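Local atomic coordinates of chitin elicitor receptor kinase 1 (Arabidopsis thaliana, PDB entry 4EBY), a protein that serves as a plant cell-surface LysM receptor kinase that probably binds chitin oligomers through its ectodomain and is activated in immunity by chitin-induced dimerization. Residues 79-84 against 121-126; 25-30 against 61-66; 87-92 against 112-117; 10-15 against 96-101. All blocks are in the same frame, centred on the assembly; numbering follows the deposited sequence.

Contact 1: 79-84 against 121-126; sequences FSYSVR and ATLNVL. With NAG (2-acetamido-2-deoxy-beta-D-glucopyranose), chain E.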
# COMPACT_ATOMS: atom_id res chain seq x y z
N PHE A 79 -7.08 -3.00 -7.37
CA PHE A 79 -6.07 -3.27 -8.39
C PHE A 79 -6.48 -4.49 -9.20
O PHE A 79 -7.44 -5.20 -8.87
CB PHE A 79 -4.70 -3.51 -7.76
CG PHE A 79 -4.13 -2.31 -7.07
CD1 PHE A 79 -3.52 -1.31 -7.81
CD2 PHE A 79 -4.21 -2.18 -5.70
CE1 PHE A 79 -3.00 -0.19 -7.19
CE2 PHE A 79 -3.68 -1.07 -5.06
CZ PHE A 79 -3.07 -0.06 -5.81
N SER A 80 -5.76 -4.72 -10.31
CA SER A 80 -6.03 -5.89 -11.13
C SER A 80 -4.73 -6.66 -11.33
O SER A 80 -3.66 -6.06 -11.49
CB SER A 80 -6.62 -5.48 -12.49
OG SER A 80 -7.92 -4.93 -12.36
N TYR A 81 -4.82 -7.98 -11.32
CA TYR A 81 -3.64 -8.83 -11.37
C TYR A 81 -3.84 -9.97 -12.34
O TYR A 81 -4.80 -10.72 -12.24
CB TYR A 81 -3.31 -9.38 -9.97
CG TYR A 81 -2.17 -10.36 -10.00
CD1 TYR A 81 -0.86 -9.91 -10.13
CD2 TYR A 81 -2.39 -11.73 -9.92
CE1 TYR A 81 0.19 -10.80 -10.19
CE2 TYR A 81 -1.34 -12.64 -9.98
CZ TYR A 81 -0.06 -12.16 -10.12
OH TYR A 81 0.97 -13.06 -10.18
N SER A 82 -2.92 -10.12 -13.31
CA SER A 82 -2.99 -11.24 -14.23
C SER A 82 -2.23 -12.44 -13.68
O SER A 82 -1.04 -12.35 -13.36
CB SER A 82 -2.47 -10.83 -15.61
OG SER A 82 -2.54 -11.93 -16.51
N VAL A 83 -2.95 -13.56 -13.56
CA VAL A 83 -2.43 -14.76 -12.91
C VAL A 83 -1.35 -15.46 -13.72
O VAL A 83 -1.48 -15.66 -14.94
CB VAL A 83 -3.58 -15.74 -12.61
CG1 VAL A 83 -3.05 -17.04 -12.09
CG2 VAL A 83 -4.50 -15.11 -11.58
N ARG A 84 -0.29 -15.84 -13.00
CA ARG A 84 0.84 -16.59 -13.58
C ARG A 84 0.95 -18.01 -13.02
O ARG A 84 0.22 -18.41 -12.09
CB ARG A 84 2.13 -15.80 -13.33
CG ARG A 84 2.09 -14.39 -13.90
CD ARG A 84 3.05 -13.48 -13.16
NE ARG A 84 4.44 -13.90 -13.33
CZ ARG A 84 5.23 -13.49 -14.32
NH1 ARG A 84 4.77 -12.65 -15.24
NH2 ARG A 84 6.48 -13.93 -14.40
N ALA A 121 -6.15 -15.78 -15.81
CA ALA A 121 -7.28 -15.22 -15.06
C ALA A 121 -6.86 -13.84 -14.56
O ALA A 121 -5.67 -13.56 -14.40
CB ALA A 121 -7.66 -16.13 -13.89
N THR A 122 -7.84 -12.97 -14.31
CA THR A 122 -7.55 -11.68 -13.71
C THR A 122 -8.20 -11.68 -12.33
O THR A 122 -9.36 -12.10 -12.19
CB THR A 122 -8.15 -10.54 -14.53
OG1 THR A 122 -7.57 -10.54 -15.85
CG2 THR A 122 -7.86 -9.22 -13.86
N LEU A 123 -7.44 -11.23 -11.34
CA LEU A 123 -7.96 -11.08 -9.98
C LEU A 123 -8.24 -9.62 -9.69
O LEU A 123 -7.47 -8.73 -10.09
CB LEU A 123 -6.95 -11.59 -8.94
CG LEU A 123 -6.49 -13.04 -9.10
CD1 LEU A 123 -5.54 -13.41 -7.94
CD2 LEU A 123 -7.67 -14.03 -9.19
N ASN A 124 -9.32 -9.41 -8.95
CA ASN A 124 -9.64 -8.15 -8.30
C ASN A 124 -8.92 -8.15 -6.95
O ASN A 124 -9.14 -9.04 -6.13
CB ASN A 124 -11.16 -8.07 -8.12
CG ASN A 124 -11.62 -6.74 -7.54
OD1 ASN A 124 -11.09 -6.27 -6.54
ND2 ASN A 124 -12.61 -6.12 -8.19
N VAL A 125 -8.01 -7.19 -6.77
CA VAL A 125 -7.15 -7.15 -5.58
C VAL A 125 -7.42 -5.89 -4.78
O VAL A 125 -7.10 -4.79 -5.24
CB VAL A 125 -5.67 -7.13 -5.99
CG1 VAL A 125 -4.78 -7.11 -4.76
CG2 VAL A 125 -5.34 -8.38 -6.86
N LEU A 126 -8.02 -6.03 -3.59
CA LEU A 126 -8.36 -4.88 -2.77
C LEU A 126 -7.23 -4.48 -1.84
O LEU A 126 -6.71 -5.30 -1.07
CB LEU A 126 -9.62 -5.19 -1.95
CG LEU A 126 -10.02 -4.09 -0.98
CD1 LEU A 126 -10.37 -2.83 -1.76
CD2 LEU A 126 -11.21 -4.56 -0.12
C1 NAG E . -14.20 -3.04 -6.32
C2 NAG E . -15.37 -2.13 -6.71
C3 NAG E . -16.65 -2.68 -6.10
C4 NAG E . -16.84 -4.12 -6.56
C5 NAG E . -15.60 -4.96 -6.30
C6 NAG E . -15.78 -6.36 -6.90
C7 NAG E . -15.34 0.30 -7.06
C8 NAG E . -14.98 1.65 -6.49
N2 NAG E . -15.19 -0.76 -6.26
O3 NAG E . -17.75 -1.88 -6.47
O4 NAG E . -17.88 -4.73 -5.84
O5 NAG E . -14.46 -4.33 -6.85
O6 NAG E . -15.88 -6.32 -8.31
O7 NAG E . -15.77 0.22 -8.22
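Tyr-81 and Leu-123 exchange two backbone hydrogen bonds, Tyr-81 N to Leu-123 O at 3.0 Å and Leu-123 N to Tyr-81 O at 2.8 Å, and Phe-79 pairs with Val-125 in the same way. Val-83 N, just past the strand, adds a nearly straight bond to Ala-121 O (2.8 Å, 173° at the hydrogen). On one face of this antiparallel pair the apolar side chains mesh. Val-83 turns CG2 beside its own backbone N, which brings that methyl within 3.8 Å of Leu-123 CG, while Val-125 CG2 lies 3.8 Å from Tyr-81 CB. Ser-80, Ser-82 and Thr-122, small and polar, suit the exposed other face. There Asn-124 ND2 also donates to the ring oxygen O5 of an N-acetylglucosamine (2.9 Å).

Further out, Leu-106 of helix 103-109 packs on Val-125 and Val-92 of helix 89-96 on Tyr-81. These are the two strands and two helices of the βααβ LysM fold. Arg-109 NE holds Asn-124 OD1 and so orients the amide, and Asp-87 takes the Tyr-81 hydroxyl. The amide thus has both ends engaged: the bond to the arginine probably fixes the flip that presents its N-H side to the sugar.

Contact 2: 25-30 against 61-66; sequences QNLNSS and VLVPFP. With NAG (2-acetamido-2-deoxy-beta-D-glucopyranose), chain B.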
# COMPACT_ATOMS: atom_id res chain seq x y z
N GLN A 25 3.63 -2.94 -12.33
CA GLN A 25 2.65 -3.75 -13.03
C GLN A 25 1.53 -4.14 -12.06
O GLN A 25 0.34 -3.94 -12.33
CB GLN A 25 3.32 -5.02 -13.56
CG GLN A 25 2.36 -5.92 -14.32
CD GLN A 25 3.10 -6.98 -15.11
OE1 GLN A 25 3.98 -7.67 -14.59
NE2 GLN A 25 2.77 -7.09 -16.39
N ASN A 26 1.91 -4.70 -10.93
CA ASN A 26 0.92 -5.19 -9.97
C ASN A 26 0.06 -4.07 -9.41
O ASN A 26 -1.17 -4.21 -9.24
CB ASN A 26 1.62 -5.94 -8.84
CG ASN A 26 2.21 -7.27 -9.30
OD1 ASN A 26 2.09 -7.64 -10.48
ND2 ASN A 26 2.88 -7.99 -8.38
N LEU A 27 0.71 -2.94 -9.11
CA LEU A 27 -0.01 -1.80 -8.57
C LEU A 27 -0.33 -0.76 -9.66
O LEU A 27 -0.45 0.43 -9.37
CB LEU A 27 0.77 -1.17 -7.40
CG LEU A 27 0.75 -1.94 -6.08
CD1 LEU A 27 1.42 -3.28 -6.15
CD2 LEU A 27 1.41 -1.08 -4.98
N ASN A 28 -0.48 -1.22 -10.91
CA ASN A 28 -0.86 -0.30 -11.97
C ASN A 28 -2.20 0.39 -11.66
O ASN A 28 -3.15 -0.25 -11.17
CB ASN A 28 -0.97 -1.02 -13.30
CG ASN A 28 -1.54 -0.14 -14.37
OD1 ASN A 28 -0.87 0.77 -14.85
ND2 ASN A 28 -2.81 -0.38 -14.72
N SER A 29 -2.27 1.69 -11.94
CA SER A 29 -3.52 2.43 -11.85
C SER A 29 -3.41 3.68 -12.71
O SER A 29 -2.37 3.93 -13.31
CB SER A 29 -3.80 2.85 -10.41
OG SER A 29 -2.94 3.94 -10.03
N SER A 30 -4.48 4.48 -12.75
CA SER A 30 -4.45 5.74 -13.48
C SER A 30 -3.39 6.67 -12.91
O SER A 30 -2.82 7.49 -13.63
CB SER A 30 -5.82 6.41 -13.38
OG SER A 30 -6.82 5.63 -14.01
N VAL A 61 9.24 0.47 -1.02
CA VAL A 61 8.92 1.40 -2.10
C VAL A 61 7.52 1.94 -1.90
O VAL A 61 6.57 1.17 -1.69
CB VAL A 61 9.02 0.72 -3.48
CG1 VAL A 61 8.62 1.68 -4.61
CG2 VAL A 61 10.43 0.16 -3.70
N LEU A 62 7.38 3.26 -1.94
CA LEU A 62 6.07 3.90 -1.81
C LEU A 62 5.42 4.07 -3.18
O LEU A 62 6.04 4.60 -4.09
CB LEU A 62 6.21 5.28 -1.15
CG LEU A 62 6.57 5.24 0.33
CD1 LEU A 62 6.93 6.64 0.80
CD2 LEU A 62 5.40 4.67 1.13
N VAL A 63 4.18 3.62 -3.31
CA VAL A 63 3.51 3.70 -4.61
C VAL A 63 2.20 4.47 -4.49
O VAL A 63 1.31 4.07 -3.74
CB VAL A 63 3.19 2.26 -5.15
CG1 VAL A 63 2.54 2.30 -6.54
CG2 VAL A 63 4.45 1.41 -5.19
N PRO A 64 2.04 5.57 -5.25
CA PRO A 64 0.76 6.28 -5.16
C PRO A 64 -0.36 5.51 -5.86
O PRO A 64 -0.12 4.85 -6.88
CB PRO A 64 1.04 7.59 -5.90
CG PRO A 64 2.06 7.16 -6.98
CD PRO A 64 2.94 6.14 -6.29
N PHE A 65 -1.57 5.57 -5.29
CA PHE A 65 -2.73 4.93 -5.91
C PHE A 65 -4.03 5.66 -5.53
O PHE A 65 -4.04 6.45 -4.58
CB PHE A 65 -2.80 3.43 -5.56
CG PHE A 65 -3.10 3.13 -4.10
CD1 PHE A 65 -4.39 2.74 -3.73
CD2 PHE A 65 -2.12 3.19 -3.12
CE1 PHE A 65 -4.69 2.42 -2.40
CE2 PHE A 65 -2.41 2.87 -1.77
CZ PHE A 65 -3.70 2.48 -1.42
N PRO A 66 -5.11 5.46 -6.31
CA PRO A 66 -6.35 6.19 -5.99
C PRO A 66 -7.00 5.62 -4.73
O PRO A 66 -6.92 4.42 -4.49
CB PRO A 66 -7.27 5.88 -7.19
CG PRO A 66 -6.34 5.37 -8.28
CD PRO A 66 -5.22 4.68 -7.55
C1 NAG B . -3.53 0.60 -15.51
C2 NAG B . -3.82 0.03 -16.90
C3 NAG B . -4.67 1.04 -17.68
C4 NAG B . -5.92 1.39 -16.90
C5 NAG B . -5.56 1.86 -15.49
C6 NAG B . -6.81 2.15 -14.68
C7 NAG B . -2.12 -1.52 -17.72
C8 NAG B . -0.77 -1.75 -18.33
N2 NAG B . -2.59 -0.27 -17.63
O3 NAG B . -4.96 0.51 -18.96
O4 NAG B . -6.64 2.46 -17.49
O5 NAG B . -4.75 0.90 -14.83
O6 NAG B . -7.56 0.96 -14.47
O7 NAG B . -2.74 -2.50 -17.31
O HOH W 1 -1.20 2.83 -8.39
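Phe-65, whose CB lies 4.5 Å from Ser-29 OG, carries a flat ring with the carbonyl oxygen of Val-63 in plane at its edge; the ring of Phe-79 meets it with the planes at about 50°. The puckered ring of Pro-66 offers CD to Ser-29 OG at 3.4 Å. Ser-29 reaches there with OG between its backbone N and carbonyl carbon (chi1 75°), and its small side chain lets the loop come close to the proline. A second flat group, the amide of Asn-28, turns away from the strand: ND2 is covalently bonded to C1 of an N-acetylglucosamine, in an Asn-Ser-Ser glycosylation sequon, and OD1 accepts from Tyr-34 N.

Between loop and strand sits a water held by three protein atoms. It donates to Leu-27 O and to Pro-64 O, 2.7 Å each: two carbonyl oxygens, both acceptors, cannot bond each other, and the water's two protons satisfy them. It also lies 2.6 Å from Ser-29 OG, which has weak bonds from Ile-31 N and Ala-32 N. Beside it the contact is apolar: Leu-27 CD2 fits against the branched end of Val-63, 3.8 Å from CB and 3.9 Å from both methyls.

Leu-27 is the first residue beyond helix 20-26, and Ile-23 of that helix also rests on Val-63. Strand 60-70 is bonded here to strand 8-13, whose Ala-10 touches Leu-27, while Phe-79 of strand 74-82 touches Leu-27 as well.

Contact 3: 87-92 against 112-117; sequences DTYERV and FPATNI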
# COMPACT_ATOMS: atom_id res chain seq x y z
N ASP A 87 0.40 -19.60 -9.21
CA ASP A 87 -0.14 -18.62 -8.27
C ASP A 87 -1.20 -19.23 -7.38
O ASP A 87 -1.97 -20.12 -7.79
CB ASP A 87 -0.71 -17.39 -8.99
CG ASP A 87 0.35 -16.42 -9.45
OD1 ASP A 87 1.51 -16.55 -9.00
OD2 ASP A 87 0.03 -15.50 -10.24
N THR A 88 -1.23 -18.76 -6.13
CA THR A 88 -2.27 -19.12 -5.19
C THR A 88 -2.71 -17.82 -4.55
O THR A 88 -1.98 -16.82 -4.62
CB THR A 88 -1.74 -20.03 -4.06
OG1 THR A 88 -0.68 -19.37 -3.36
CG2 THR A 88 -1.21 -21.33 -4.65
N TYR A 89 -3.89 -17.81 -3.95
CA TYR A 89 -4.34 -16.61 -3.25
C TYR A 89 -3.36 -16.21 -2.15
O TYR A 89 -3.08 -15.02 -1.97
CB TYR A 89 -5.73 -16.80 -2.68
CG TYR A 89 -6.84 -16.82 -3.73
CD1 TYR A 89 -6.93 -15.84 -4.71
CD2 TYR A 89 -7.80 -17.83 -3.71
CE1 TYR A 89 -7.96 -15.86 -5.65
CE2 TYR A 89 -8.83 -17.86 -4.67
CZ TYR A 89 -8.90 -16.87 -5.62
OH TYR A 89 -9.92 -16.90 -6.56
N GLU A 90 -2.83 -17.20 -1.45
CA GLU A 90 -1.85 -16.94 -0.39
C GLU A 90 -0.63 -16.25 -0.99
O GLU A 90 -0.18 -15.21 -0.50
CB GLU A 90 -1.43 -18.24 0.31
CG GLU A 90 -0.38 -17.99 1.39
CD GLU A 90 0.45 -19.21 1.73
OE1 GLU A 90 0.81 -19.99 0.82
OE2 GLU A 90 0.76 -19.39 2.93
N ARG A 91 -0.08 -16.81 -2.06
CA ARG A 91 1.13 -16.22 -2.63
C ARG A 91 0.92 -14.82 -3.20
O ARG A 91 1.76 -13.94 -3.05
CB ARG A 91 1.75 -17.13 -3.68
CG ARG A 91 3.23 -16.85 -3.83
CD ARG A 91 3.91 -17.93 -4.63
NE ARG A 91 3.45 -17.87 -6.01
CZ ARG A 91 3.91 -18.64 -6.98
NH1 ARG A 91 4.84 -19.54 -6.73
NH2 ARG A 91 3.43 -18.51 -8.21
N VAL A 92 -0.22 -14.61 -3.85
CA VAL A 92 -0.52 -13.31 -4.40
C VAL A 92 -0.58 -12.25 -3.29
O VAL A 92 -0.08 -11.16 -3.47
CB VAL A 92 -1.82 -13.33 -5.23
CG1 VAL A 92 -2.21 -11.92 -5.66
CG2 VAL A 92 -1.62 -14.23 -6.47
N PHE A 112 -12.61 -17.83 -8.56
CA PHE A 112 -11.83 -19.04 -8.80
C PHE A 112 -11.63 -19.79 -7.49
O PHE A 112 -11.22 -19.20 -6.50
CB PHE A 112 -10.48 -18.66 -9.43
CG PHE A 112 -10.60 -17.64 -10.52
CD1 PHE A 112 -11.00 -18.01 -11.81
CD2 PHE A 112 -10.35 -16.31 -10.26
CE1 PHE A 112 -11.15 -17.06 -12.82
CE2 PHE A 112 -10.48 -15.34 -11.25
CZ PHE A 112 -10.89 -15.73 -12.53
N PRO A 113 -11.97 -21.08 -7.48
CA PRO A 113 -11.65 -21.88 -6.30
C PRO A 113 -10.16 -21.77 -6.02
O PRO A 113 -9.36 -21.61 -6.95
CB PRO A 113 -12.00 -23.31 -6.74
CG PRO A 113 -13.05 -23.13 -7.78
CD PRO A 113 -12.66 -21.87 -8.52
N ALA A 114 -9.77 -21.84 -4.75
CA ALA A 114 -8.37 -21.69 -4.38
C ALA A 114 -7.48 -22.70 -5.10
O ALA A 114 -6.29 -22.44 -5.29
CB ALA A 114 -8.23 -21.83 -2.87
N THR A 115 -8.05 -23.84 -5.48
CA THR A 115 -7.28 -24.91 -6.13
C THR A 115 -7.33 -24.87 -7.67
O THR A 115 -6.72 -25.71 -8.33
CB THR A 115 -7.78 -26.28 -5.66
OG1 THR A 115 -9.19 -26.37 -5.90
CG2 THR A 115 -7.52 -26.45 -4.17
N ASN A 116 -8.04 -23.90 -8.23
CA ASN A 116 -8.13 -23.79 -9.69
C ASN A 116 -8.14 -22.33 -10.10
O ASN A 116 -9.20 -21.79 -10.41
CB ASN A 116 -9.40 -24.48 -10.20
CG ASN A 116 -9.43 -24.61 -11.73
OD1 ASN A 116 -8.59 -24.05 -12.44
ND2 ASN A 116 -10.42 -25.36 -12.25
N ILE A 117 -6.97 -21.70 -10.07
CA ILE A 117 -6.81 -20.35 -10.59
C ILE A 117 -5.98 -20.41 -11.87
O ILE A 117 -4.75 -20.51 -11.82
CB ILE A 117 -6.11 -19.41 -9.59
CG1 ILE A 117 -6.67 -19.59 -8.17
CG2 ILE A 117 -6.27 -17.97 -10.05
CD1 ILE A 117 -5.94 -18.75 -7.13
O HOH W 2 -2.44 -21.60 -9.99
O HOH W 3 -5.19 -20.34 -3.83
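Tyr-89 leaves its helix with CG anti to the carbonyl carbon (chi1 -72°), and Ile-117 sends its CG1 arm out fully extended (chi2 176°), so that the isoleucine methyl arrives over the tyrosine ring. The two belong to the second LysM domain of βααβ type: Tyr-89 opens helix 89-96, and Ile-117 lies in the loop that follows helix 103-109 on the way to strand 122-128. Ile-117 CD1 stands 3.7 Å from the centroid of the Tyr-89 ring, only 5° off its normal, a CH-pi contact centred on the face. The branched isoleucine keeps CG2 near the backbone while its extended CG1 arm carries one methyl to the ring.

At the ring's edge the hydroxyl gives its proton to Phe-112 O, with Tyr-89 OH at 2.6 Å. Tyr-89 OH also lies in plane at the edge of the Phe-112 ring, and Phe-112 CB is 3.4 Å from it. Ala-114, in a type I turn from Pro-113 to Asn-116, is small enough for its CB to approach Tyr-89 CD2 at 4.1 Å. Leu-106 and Leu-123 also pack on the tyrosine.

The start of the helix is held separately. Thr-88 is the N-cap, its OG1 accepting from Arg-91 N at 2.9 Å, and Arg-91 NH2 forms a salt bridge with Asp-87 OD1, met on its anti side; the other carboxylate oxygen is engaged by Tyr-81 and by Arg-84 N. In the first turn Tyr-89 N, with no helical acceptor, donates to a water at 2.8 Å, and that water donates in turn to Ala-114 O.

Contact 4: 10-15 against 96-101; sequences ASYYLE and NYANLT. With NAG (2-acetamido-2-deoxy-beta-D-glucopyranose), chain C; NAG (2-acetamido-2-deoxy-beta-D-glucopyranose), chain F.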
# COMPACT_ATOMS: atom_id res chain seq x y z
N ALA A 10 1.04 3.23 -1.07
CA ALA A 10 1.20 1.86 -0.58
C ALA A 10 2.66 1.59 -0.28
O ALA A 10 3.54 1.94 -1.07
CB ALA A 10 0.68 0.85 -1.62
N SER A 11 2.94 0.98 0.86
CA SER A 11 4.31 0.65 1.22
C SER A 11 4.63 -0.78 0.86
O SER A 11 4.05 -1.71 1.43
CB SER A 11 4.53 0.84 2.73
OG SER A 11 5.87 0.55 3.08
N TYR A 12 5.51 -0.95 -0.13
CA TYR A 12 5.81 -2.27 -0.67
C TYR A 12 7.22 -2.71 -0.26
O TYR A 12 8.21 -2.20 -0.78
CB TYR A 12 5.68 -2.20 -2.20
CG TYR A 12 5.62 -3.52 -2.93
CD1 TYR A 12 4.47 -3.90 -3.60
CD2 TYR A 12 6.72 -4.38 -2.94
CE1 TYR A 12 4.42 -5.13 -4.30
CE2 TYR A 12 6.67 -5.59 -3.60
CZ TYR A 12 5.52 -5.96 -4.27
OH TYR A 12 5.52 -7.17 -4.95
N TYR A 13 7.31 -3.68 0.64
CA TYR A 13 8.60 -4.16 1.13
C TYR A 13 9.27 -5.09 0.11
O TYR A 13 8.60 -5.92 -0.50
CB TYR A 13 8.40 -4.89 2.46
CG TYR A 13 9.67 -5.46 3.03
CD1 TYR A 13 10.54 -4.67 3.75
CD2 TYR A 13 10.00 -6.80 2.83
CE1 TYR A 13 11.72 -5.18 4.27
CE2 TYR A 13 11.18 -7.33 3.36
CZ TYR A 13 12.03 -6.51 4.08
OH TYR A 13 13.21 -7.03 4.61
N LEU A 14 10.58 -4.93 -0.05
CA LEU A 14 11.31 -5.66 -1.08
C LEU A 14 12.02 -6.91 -0.55
O LEU A 14 12.92 -6.81 0.29
CB LEU A 14 12.34 -4.73 -1.71
CG LEU A 14 11.78 -3.50 -2.42
CD1 LEU A 14 12.96 -2.69 -3.00
CD2 LEU A 14 10.85 -3.92 -3.54
N GLU A 15 11.60 -8.07 -1.05
CA GLU A 15 12.36 -9.28 -0.81
C GLU A 15 12.22 -10.27 -1.97
O GLU A 15 11.30 -10.17 -2.78
CB GLU A 15 11.98 -9.92 0.52
CG GLU A 15 10.60 -10.48 0.51
CD GLU A 15 10.18 -11.04 1.88
OE1 GLU A 15 8.97 -11.28 2.03
OE2 GLU A 15 11.03 -11.24 2.78
N ASN A 96 3.24 -11.27 -4.06
CA ASN A 96 3.02 -10.36 -5.20
C ASN A 96 2.55 -8.97 -4.77
O ASN A 96 2.93 -7.97 -5.37
CB ASN A 96 2.05 -10.97 -6.21
CG ASN A 96 2.49 -12.36 -6.68
OD1 ASN A 96 2.50 -13.31 -5.92
ND2 ASN A 96 2.85 -12.46 -7.95
N TYR A 97 1.71 -8.92 -3.72
CA TYR A 97 1.25 -7.64 -3.16
C TYR A 97 1.83 -7.30 -1.78
O TYR A 97 1.40 -6.33 -1.15
CB TYR A 97 -0.30 -7.58 -3.16
CG TYR A 97 -0.81 -7.34 -4.55
CD1 TYR A 97 -1.05 -6.06 -5.02
CD2 TYR A 97 -0.99 -8.41 -5.44
CE1 TYR A 97 -1.46 -5.84 -6.35
CE2 TYR A 97 -1.40 -8.20 -6.75
CZ TYR A 97 -1.63 -6.92 -7.20
OH TYR A 97 -2.03 -6.73 -8.51
N ALA A 98 2.82 -8.06 -1.32
CA ALA A 98 3.62 -7.70 -0.16
C ALA A 98 2.78 -7.33 1.07
O ALA A 98 3.05 -6.34 1.75
CB ALA A 98 4.56 -6.54 -0.52
N ASN A 99 1.77 -8.16 1.31
CA ASN A 99 0.85 -7.97 2.44
C ASN A 99 -0.01 -6.71 2.44
O ASN A 99 -0.59 -6.34 3.48
CB ASN A 99 1.58 -8.16 3.77
CG ASN A 99 2.16 -9.54 3.89
OD1 ASN A 99 1.47 -10.54 3.65
ND2 ASN A 99 3.46 -9.61 4.23
N LEU A 100 -0.12 -6.08 1.27
CA LEU A 100 -1.03 -4.95 1.12
C LEU A 100 -2.46 -5.43 0.98
O LEU A 100 -3.40 -4.65 1.15
CB LEU A 100 -0.65 -4.11 -0.10
CG LEU A 100 0.67 -3.35 0.01
CD1 LEU A 100 1.17 -3.00 -1.38
CD2 LEU A 100 0.48 -2.08 0.88
N THR A 101 -2.62 -6.71 0.65
CA THR A 101 -3.93 -7.37 0.66
C THR A 101 -3.83 -8.67 1.45
O THR A 101 -2.75 -9.01 1.94
CB THR A 101 -4.45 -7.59 -0.78
OG1 THR A 101 -5.86 -7.87 -0.75
CG2 THR A 101 -3.70 -8.75 -1.47
C1 NAG C . 4.02 -10.95 4.26
C2 NAG C . 5.53 -10.78 4.07
C3 NAG C . 6.25 -12.12 4.22
C4 NAG C . 5.81 -12.89 5.46
C5 NAG C . 4.29 -12.87 5.60
C6 NAG C . 3.81 -13.51 6.90
C7 NAG C . 6.58 -9.19 2.52
C8 NAG C . 6.89 -8.83 1.08
N2 NAG C . 5.79 -10.25 2.75
O3 NAG C . 7.66 -11.95 4.24
O4 NAG C . 6.23 -14.23 5.35
O5 NAG C . 3.81 -11.53 5.54
O6 NAG C . 4.35 -12.77 7.99
O7 NAG C . 7.03 -8.50 3.43
C1 NAG F . 10.98 -15.78 -0.34
C2 NAG F . 9.51 -15.88 0.12
C3 NAG F . 9.33 -16.90 1.23
C4 NAG F . 9.98 -18.22 0.86
C5 NAG F . 11.39 -18.01 0.29
C6 NAG F . 11.96 -19.33 -0.21
C7 NAG F . 7.89 -14.10 0.00
C8 NAG F . 7.62 -12.62 0.14
N2 NAG F . 9.00 -14.59 0.55
O3 NAG F . 7.94 -17.10 1.48
O4 NAG F . 10.07 -19.03 2.00
O5 NAG F . 11.37 -17.07 -0.76
O6 NAG F . 11.10 -19.87 -1.20
O7 NAG F . 7.10 -14.81 -0.61
O HOH W 4 4.85 -4.28 2.12
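Tyr-12 receives Ala-98 on the face of its ring and sends its hydroxyl to Asn-96, so strand 8-13 is tied to the type I' turn, Tyr-97 to Leu-100, that joins the two helices of the second LysM domain.

The apolar contacts centre on that ring. Tyr-12 holds CG anti to its backbone N (chi1 -166°), which puts the ring where Ala-98 can meet its face. Ala-98 CB stands 3.7 Å from the centroid, 5° off the normal, a CH-pi contact that a small residue permits in a tight turn. Both methyls of Leu-100, CD1 and CD2, lie 3.9 Å from Ala-10 CB, and CD1 also reaches Tyr-12 CD1 at 4.1 Å.

Among the polar contacts, Tyr-12 OH donates to Asn-96 O at 2.7 Å, approaching from well above the carbonyl plane (59° out of it). That oxygen also accepts from Asn-26 ND2, so two donors share it at the end of helix 89-96. A water accepts from Tyr-13 N and donates to two acceptors, Ser-11 O and Ala-98 O, each at 2.8 Å, bridging strand and turn where their backbones do not bond directly.

One covalent bond carries a glycan. Asn-99, with positive phi in the turn, a shape asparagine tolerates well, is bonded through ND2 to C1 of an N-acetylglucosamine in an Asn-Leu-Thr sequon. The sugar's N-acetyl group reaches the contact: its O7 is 3.5 Å from Tyr-13 CD2, and its methyl C8 touches Ala-98 CB at 3.6 Å.

All four contacts adjoin the mixed sheet or the helices packed on it. Strands 122-128, 74-82, 60-70 and 8-13 lie side by side in that order: contact 1 joins the first two, contact 2 uses the third and contact 4 the fourth. Contacts 1 and 3 share the second LysM domain, centres about 11 Å apart, with contact 3 falling in the chain between the two strands of contact 1. Contact 2 likewise lies between the segments of contact 4, also about 11 Å between centres, and touches it through Asn-26 and Tyr-97. Contacts 2 and 3 are farthest apart, about 22 Å between centres. Contact 4, whose segments alternate with those of contacts 1 and 3, joins the chain's first strand to the second LysM domain across 80 residues.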